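Local coordinates for protein aldose 1-epimerase (Caenorhabditis elegans, PDB 1LUR) that probably catalyses the interconversion of the alpha and beta anomers of aldose sugars, as aldose 1-epimerases (galactose mutarotases) do, at residues A[188-193]-A[274-279]; A[216-221]-A[235-240]. All coordinates share one frame; numbering follows the deposited sequence.

Interaction 1 (A[188-193]-A[274-279]); sequences LEMEAD and PVIHLY
The side chain of Met190, present as selenomethionine, overlaps Ile276 and the tip of Leu278. Its methyl CE rests 3.9 Å from Ile276 CD1 and 4.1 Å from Ile276 CB, where the two chains pass at a slant. The selenium serves the other partner: Met190 SE is 4.0 Å from Leu278 CD1, and the two side chains lie alongside, pointing in opposite senses. A bend at the last torsion, chi3 89°, turns CE aside from the line of the chain, which lets a single residue touch two branched neighbours. Leu188 makes a simpler contact. It meets Leu278 tip to tip, with Leu188 CD2 4.0 Å from Leu278 CD1. Leu278 CD1 is thus touched by both Leu188 and Met190. No hydrogen bond joins the segments, and the touching residues are all buried; the contact is wholly apolar, at ordinary van der Waals separations. The strands run nearly antiparallel, at 154°, yet their axes stay 11.4 Å apart, a spacing filled by side chains from both. This is the layered core of the beta-sandwich found in galactose mutarotases: residues 188-190 belong to one large antiparallel sheet and 275-279 to the sheet facing it. Around the contact, Leu256 of strand 256-259 packs against both Leu188 and Met190, and Phe258 of the same strand reaches Leu188. From the facing sheet, strand 238-243, which lies next to 275-279, adds Leu241 against Met190 and Ile243 against Ile276.

Interaction 2 (A[216-221]-A[235-240]); sequences FDFRSG and LDLDND
Phe216 and Leu237 form the tight part of a contact between an irregular loop, built on an Asx turn at Asp217 and a type I turn from Phe218 to Gly221, and the start of strand 238-243, where Asp238 and Asn239 form a classic beta bulge facing Leu278. Leu237 CD1 presses to 3.4 Å from Phe216 CE1, the side chains overlapping alongside one another. With its CG anti to the backbone N (chi1 -177°), Leu237 extends this methyl to the ring. Asn239 crosses the same ring at about a right angle, its CG 3.8 Å from Phe216 CZ and its amide plane inclined 49° to the ring. Phe195 of strand 194-198 also meets the Phe216 ring in an edge-to-face (T-shaped) pair.

Packing is looser at Phe218, whose CZ stays 4.4 Å from Leu237 CD2. Beyond it the loop turns outward to the exposed Ser220, closed by the bond from Gly221 N to Phe218 O. Here the loop is held internally by polar bonds: Asp217 OD1 accepts twice, from Arg219 N at 3.1 Å and, above the carboxylate plane, from Arg219 NE at 2.8 Å in a nearly straight bond.

The two contacts are neighbours, their centres about 7 Å apart, and both segments of interaction 2 fall between those of interaction 1 in sequence. Strands 275-279 and 238-243 lie side by side in one sheet, and Leu278 also packs on Leu237, so the apolar core runs on from one contact into the other. On the opposite face of strand 275-279, His277 probably hydrogen-bonds Asp238 OD1 through NE2 (2.5 Å) and Asp240 OD1 through ND1 (2.7 Å); this histidine also touches Glu303 and Asn75, probably on the sugar-binding side of the sheet. Segments 188-193 and 216-221 are joined as well, by a backbone bond between Met190 and Phe218 and a salt bridge from Asp193 to Arg219.

Interaction 1 (A[188-193]-A[274-279])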
loop_
_atom_site.group_PDB
_atom_site.type_symbol
_atom_site.label_atom_id
_atom_site.label_comp_id
_atom_site.label_asym_id
_atom_site.label_seq_id
_atom_site.Cartn_x
_atom_site.Cartn_y
_atom_site.Cartn_z
ATOM N N LEU A 188 14.914 -7.314 -5.960
ATOM C CA LEU A 188 13.481 -7.372 -6.185
ATOM C C LEU A 188 13.185 -8.219 -7.409
ATOM O O LEU A 188 13.851 -8.097 -8.438
ATOM C CB LEU A 188 12.917 -5.961 -6.379
ATOM C CG LEU A 188 11.397 -5.806 -6.496
ATOM C CD1 LEU A 188 10.718 -6.293 -5.218
ATOM C CD2 LEU A 188 11.061 -4.339 -6.748
ATOM N N GLU A 189 12.192 -9.089 -7.285
ATOM C CA GLU A 189 11.794 -9.961 -8.378
ATOM C C GLU A 189 10.275 -9.951 -8.456
ATOM O O GLU A 189 9.591 -10.220 -7.466
ATOM C CB GLU A 189 12.305 -11.386 -8.143
ATOM C CG GLU A 189 11.887 -12.372 -9.216
ATOM C CD GLU A 189 12.835 -13.552 -9.319
ATOM O OE1 GLU A 189 13.995 -13.347 -9.738
ATOM O OE2 GLU A 189 12.424 -14.681 -8.982
HETATM N N MSE A 190 9.748 -9.637 -9.635
HETATM C CA MSE A 190 8.305 -9.588 -9.830
HETATM C C MSE A 190 7.806 -10.267 -11.088
HETATM O O MSE A 190 8.446 -10.217 -12.138
HETATM C CB MSE A 190 7.833 -8.136 -9.875
HETATM C CG MSE A 190 7.176 -7.630 -8.616
HETATM SE SE MSE A 190 6.041 -6.117 -9.044
HETATM C CE MSE A 190 4.401 -7.067 -9.423
ATOM N N GLU A 191 6.642 -10.891 -10.979
ATOM C CA GLU A 191 6.047 -11.568 -12.114
ATOM C C GLU A 191 5.188 -10.502 -12.795
ATOM O O GLU A 191 3.960 -10.526 -12.708
ATOM C CB GLU A 191 5.170 -12.728 -11.646
ATOM C CG GLU A 191 5.880 -13.729 -10.748
ATOM C CD GLU A 191 7.180 -14.225 -11.343
ATOM O OE1 GLU A 191 7.182 -14.588 -12.540
ATOM O OE2 GLU A 191 8.196 -14.257 -10.613
ATOM N N ALA A 192 5.845 -9.550 -13.451
ATOM C CA ALA A 192 5.141 -8.473 -14.141
ATOM C C ALA A 192 5.700 -8.233 -15.541
ATOM O O ALA A 192 6.854 -7.848 -15.692
ATOM C CB ALA A 192 5.232 -7.195 -13.320
ATOM N N ASP A 193 4.874 -8.450 -16.557
ATOM C CA ASP A 193 5.305 -8.251 -17.942
ATOM C C ASP A 193 5.015 -6.841 -18.442
ATOM O O ASP A 193 5.627 -6.378 -19.410
ATOM C CB ASP A 193 4.610 -9.243 -18.872
ATOM C CG ASP A 193 4.998 -10.673 -18.588
ATOM O OD1 ASP A 193 6.184 -10.912 -18.288
ATOM O OD2 ASP A 193 4.120 -11.559 -18.677
ATOM N N PRO A 274 -4.812 -6.821 -8.951
ATOM C CA PRO A 274 -4.193 -7.008 -10.262
ATOM C C PRO A 274 -2.847 -6.318 -10.451
ATOM O O PRO A 274 -2.089 -6.677 -11.352
ATOM C CB PRO A 274 -5.259 -6.477 -11.209
ATOM C CG PRO A 274 -5.776 -5.295 -10.445
ATOM C CD PRO A 274 -5.920 -5.850 -9.033
ATOM N N VAL A 275 -2.546 -5.319 -9.628
ATOM C CA VAL A 275 -1.271 -4.631 -9.765
ATOM C C VAL A 275 -0.642 -4.324 -8.418
ATOM O O VAL A 275 -1.278 -4.444 -7.369
ATOM C CB VAL A 275 -1.411 -3.285 -10.542
ATOM C CG1 VAL A 275 -2.294 -3.468 -11.759
ATOM C CG2 VAL A 275 -1.956 -2.196 -9.635
ATOM N N ILE A 276 0.625 -3.947 -8.456
ATOM C CA ILE A 276 1.353 -3.606 -7.255
ATOM C C ILE A 276 2.108 -2.331 -7.572
ATOM O O ILE A 276 2.989 -2.320 -8.437
ATOM C CB ILE A 276 2.364 -4.687 -6.838
ATOM C CG1 ILE A 276 1.631 -5.972 -6.443
ATOM C CG2 ILE A 276 3.219 -4.165 -5.701
ATOM C CD1 ILE A 276 2.546 -7.082 -5.939
ATOM N N HIS A 277 1.749 -1.252 -6.892
ATOM C CA HIS A 277 2.411 0.021 -7.117
ATOM C C HIS A 277 3.686 0.080 -6.294
ATOM O O HIS A 277 3.652 -0.072 -5.070
ATOM C CB HIS A 277 1.508 1.187 -6.719
ATOM C CG HIS A 277 2.089 2.525 -7.042
ATOM N ND1 HIS A 277 2.073 3.056 -8.313
ATOM C CD2 HIS A 277 2.741 3.425 -6.267
ATOM C CE1 HIS A 277 2.689 4.225 -8.309
ATOM N NE2 HIS A 277 3.105 4.471 -7.080
ATOM N N LEU A 278 4.807 0.303 -6.972
ATOM C CA LEU A 278 6.103 0.386 -6.324
ATOM C C LEU A 278 6.589 1.828 -6.325
ATOM O O LEU A 278 6.665 2.459 -7.377
ATOM C CB LEU A 278 7.122 -0.485 -7.065
ATOM C CG LEU A 278 6.742 -1.950 -7.305
ATOM C CD1 LEU A 278 7.775 -2.617 -8.204
ATOM C CD2 LEU A 278 6.637 -2.669 -5.967
ATOM N N TYR A 279 6.903 2.344 -5.144
ATOM C CA TYR A 279 7.388 3.712 -5.005
ATOM C C TYR A 279 8.726 3.678 -4.270
ATOM O O TYR A 279 8.791 3.346 -3.084
ATOM C CB TYR A 279 6.373 4.566 -4.239
ATOM C CG TYR A 279 6.877 5.943 -3.875
ATOM C CD1 TYR A 279 7.429 6.785 -4.838
ATOM C CD2 TYR A 279 6.797 6.407 -2.564
ATOM C CE1 TYR A 279 7.889 8.060 -4.500
ATOM C CE2 TYR A 279 7.255 7.673 -2.218
ATOM C CZ TYR A 279 7.798 8.493 -3.189
ATOM O OH TYR A 279 8.254 9.744 -2.842
#

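Interaction 2 (A[216-221]-A[235-240])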
loop_
_atom_site.group_PDB
_atom_site.type_symbol
_atom_site.label_atom_id
_atom_site.label_comp_id
_atom_site.label_asym_id
_atom_site.label_seq_id
_atom_site.Cartn_x
_atom_site.Cartn_y
_atom_site.Cartn_z
ATOM N N PHE A 216 12.128 -1.422 -15.677
ATOM C CA PHE A 216 11.125 -1.931 -14.746
ATOM C C PHE A 216 11.001 -3.450 -14.838
ATOM O O PHE A 216 10.083 -4.031 -14.259
ATOM C CB PHE A 216 9.747 -1.312 -15.024
ATOM C CG PHE A 216 9.683 0.178 -14.806
ATOM C CD1 PHE A 216 10.224 0.758 -13.664
ATOM C CD2 PHE A 216 9.050 0.998 -15.737
ATOM C CE1 PHE A 216 10.137 2.137 -13.451
ATOM C CE2 PHE A 216 8.958 2.374 -15.532
ATOM C CZ PHE A 216 9.500 2.944 -14.387
ATOM N N ASP A 217 11.900 -4.093 -15.584
ATOM C CA ASP A 217 11.852 -5.549 -15.722
ATOM C C ASP A 217 12.542 -6.146 -14.507
ATOM O O ASP A 217 13.766 -6.098 -14.396
ATOM C CB ASP A 217 12.566 -6.021 -16.999
ATOM C CG ASP A 217 12.118 -7.420 -17.445
ATOM O OD1 ASP A 217 11.815 -8.271 -16.578
ATOM O OD2 ASP A 217 12.081 -7.680 -18.668
ATOM N N PHE A 218 11.744 -6.689 -13.592
ATOM C CA PHE A 218 12.252 -7.303 -12.370
ATOM C C PHE A 218 11.978 -8.796 -12.432
ATOM O O PHE A 218 12.084 -9.495 -11.425
ATOM C CB PHE A 218 11.540 -6.727 -11.140
ATOM C CG PHE A 218 11.858 -5.283 -10.862
ATOM C CD1 PHE A 218 13.067 -4.922 -10.278
ATOM C CD2 PHE A 218 10.941 -4.282 -11.178
ATOM C CE1 PHE A 218 13.361 -3.584 -10.008
ATOM C CE2 PHE A 218 11.224 -2.940 -10.913
ATOM C CZ PHE A 218 12.435 -2.590 -10.325
ATOM N N ARG A 219 11.618 -9.279 -13.616
ATOM C CA ARG A 219 11.320 -10.691 -13.809
ATOM C C ARG A 219 12.492 -11.621 -13.513
ATOM O O ARG A 219 12.293 -12.805 -13.248
ATOM C CB ARG A 219 10.808 -10.927 -15.234
ATOM C CG ARG A 219 9.415 -10.345 -15.479
ATOM C CD ARG A 219 8.958 -10.509 -16.926
ATOM N NE ARG A 219 9.667 -9.611 -17.834
ATOM C CZ ARG A 219 9.405 -9.500 -19.134
ATOM N NH1 ARG A 219 8.447 -10.231 -19.689
ATOM N NH2 ARG A 219 10.094 -8.645 -19.876
ATOM N N SER A 220 13.708 -11.081 -13.540
ATOM C CA SER A 220 14.902 -11.878 -13.276
ATOM C C SER A 220 15.504 -11.592 -11.904
ATOM O O SER A 220 16.545 -12.146 -11.547
ATOM C CB SER A 220 15.955 -11.615 -14.354
ATOM O OG SER A 220 16.325 -10.247 -14.372
ATOM N N GLY A 221 14.850 -10.724 -11.141
ATOM C CA GLY A 221 15.345 -10.388 -9.820
ATOM C C GLY A 221 16.658 -9.633 -9.869
ATOM O O GLY A 221 17.701 -10.206 -10.183
ATOM N N LEU A 235 16.613 6.813 -7.596
ATOM C CA LEU A 235 15.658 5.882 -8.184
ATOM C C LEU A 235 14.291 6.554 -8.146
ATOM O O LEU A 235 13.768 6.845 -7.071
ATOM C CB LEU A 235 15.626 4.578 -7.385
ATOM C CG LEU A 235 16.937 3.787 -7.366
ATOM C CD1 LEU A 235 16.799 2.554 -6.487
ATOM C CD2 LEU A 235 17.301 3.393 -8.787
ATOM N N ASP A 236 13.722 6.812 -9.318
ATOM C CA ASP A 236 12.418 7.458 -9.392
ATOM C C ASP A 236 11.285 6.471 -9.613
ATOM O O ASP A 236 10.306 6.779 -10.290
ATOM C CB ASP A 236 12.404 8.519 -10.500
ATOM C CG ASP A 236 12.816 7.964 -11.849
ATOM O OD1 ASP A 236 12.270 6.919 -12.268
ATOM O OD2 ASP A 236 13.682 8.585 -12.499
ATOM N N LEU A 237 11.424 5.280 -9.044
ATOM C CA LEU A 237 10.398 4.262 -9.187
ATOM C C LEU A 237 9.146 4.782 -8.489
ATOM O O LEU A 237 9.229 5.327 -7.389
ATOM C CB LEU A 237 10.858 2.958 -8.535
ATOM C CG LEU A 237 9.913 1.764 -8.652
ATOM C CD1 LEU A 237 9.669 1.431 -10.115
ATOM C CD2 LEU A 237 10.521 0.579 -7.925
ATOM N N ASP A 238 7.997 4.620 -9.133
ATOM C CA ASP A 238 6.725 5.077 -8.579
ATOM C C ASP A 238 5.675 4.804 -9.638
ATOM O O ASP A 238 5.000 5.718 -10.116
ATOM C CB ASP A 238 6.800 6.578 -8.256
ATOM C CG ASP A 238 5.494 7.130 -7.706
ATOM O OD1 ASP A 238 4.707 6.351 -7.125
ATOM O OD2 ASP A 238 5.263 8.353 -7.838
ATOM N N ASN A 239 5.549 3.530 -9.997
ATOM C CA ASN A 239 4.596 3.092 -11.008
ATOM C C ASN A 239 3.845 1.833 -10.628
ATOM O O ASN A 239 4.179 1.151 -9.656
ATOM C CB ASN A 239 5.318 2.799 -12.326
ATOM C CG ASN A 239 6.168 3.950 -12.797
ATOM O OD1 ASN A 239 5.884 4.552 -13.830
ATOM N ND2 ASN A 239 7.221 4.265 -12.045
ATOM N N ASP A 240 2.844 1.530 -11.445
ATOM C CA ASP A 240 1.987 0.368 -11.293
ATOM C C ASP A 240 2.599 -0.776 -12.104
ATOM O O ASP A 240 2.830 -0.625 -13.304
ATOM C CB ASP A 240 0.607 0.646 -11.890
ATOM C CG ASP A 240 -0.301 1.445 -10.978
ATOM O OD1 ASP A 240 0.186 2.215 -10.123
ATOM O OD2 ASP A 240 -1.528 1.302 -11.150
#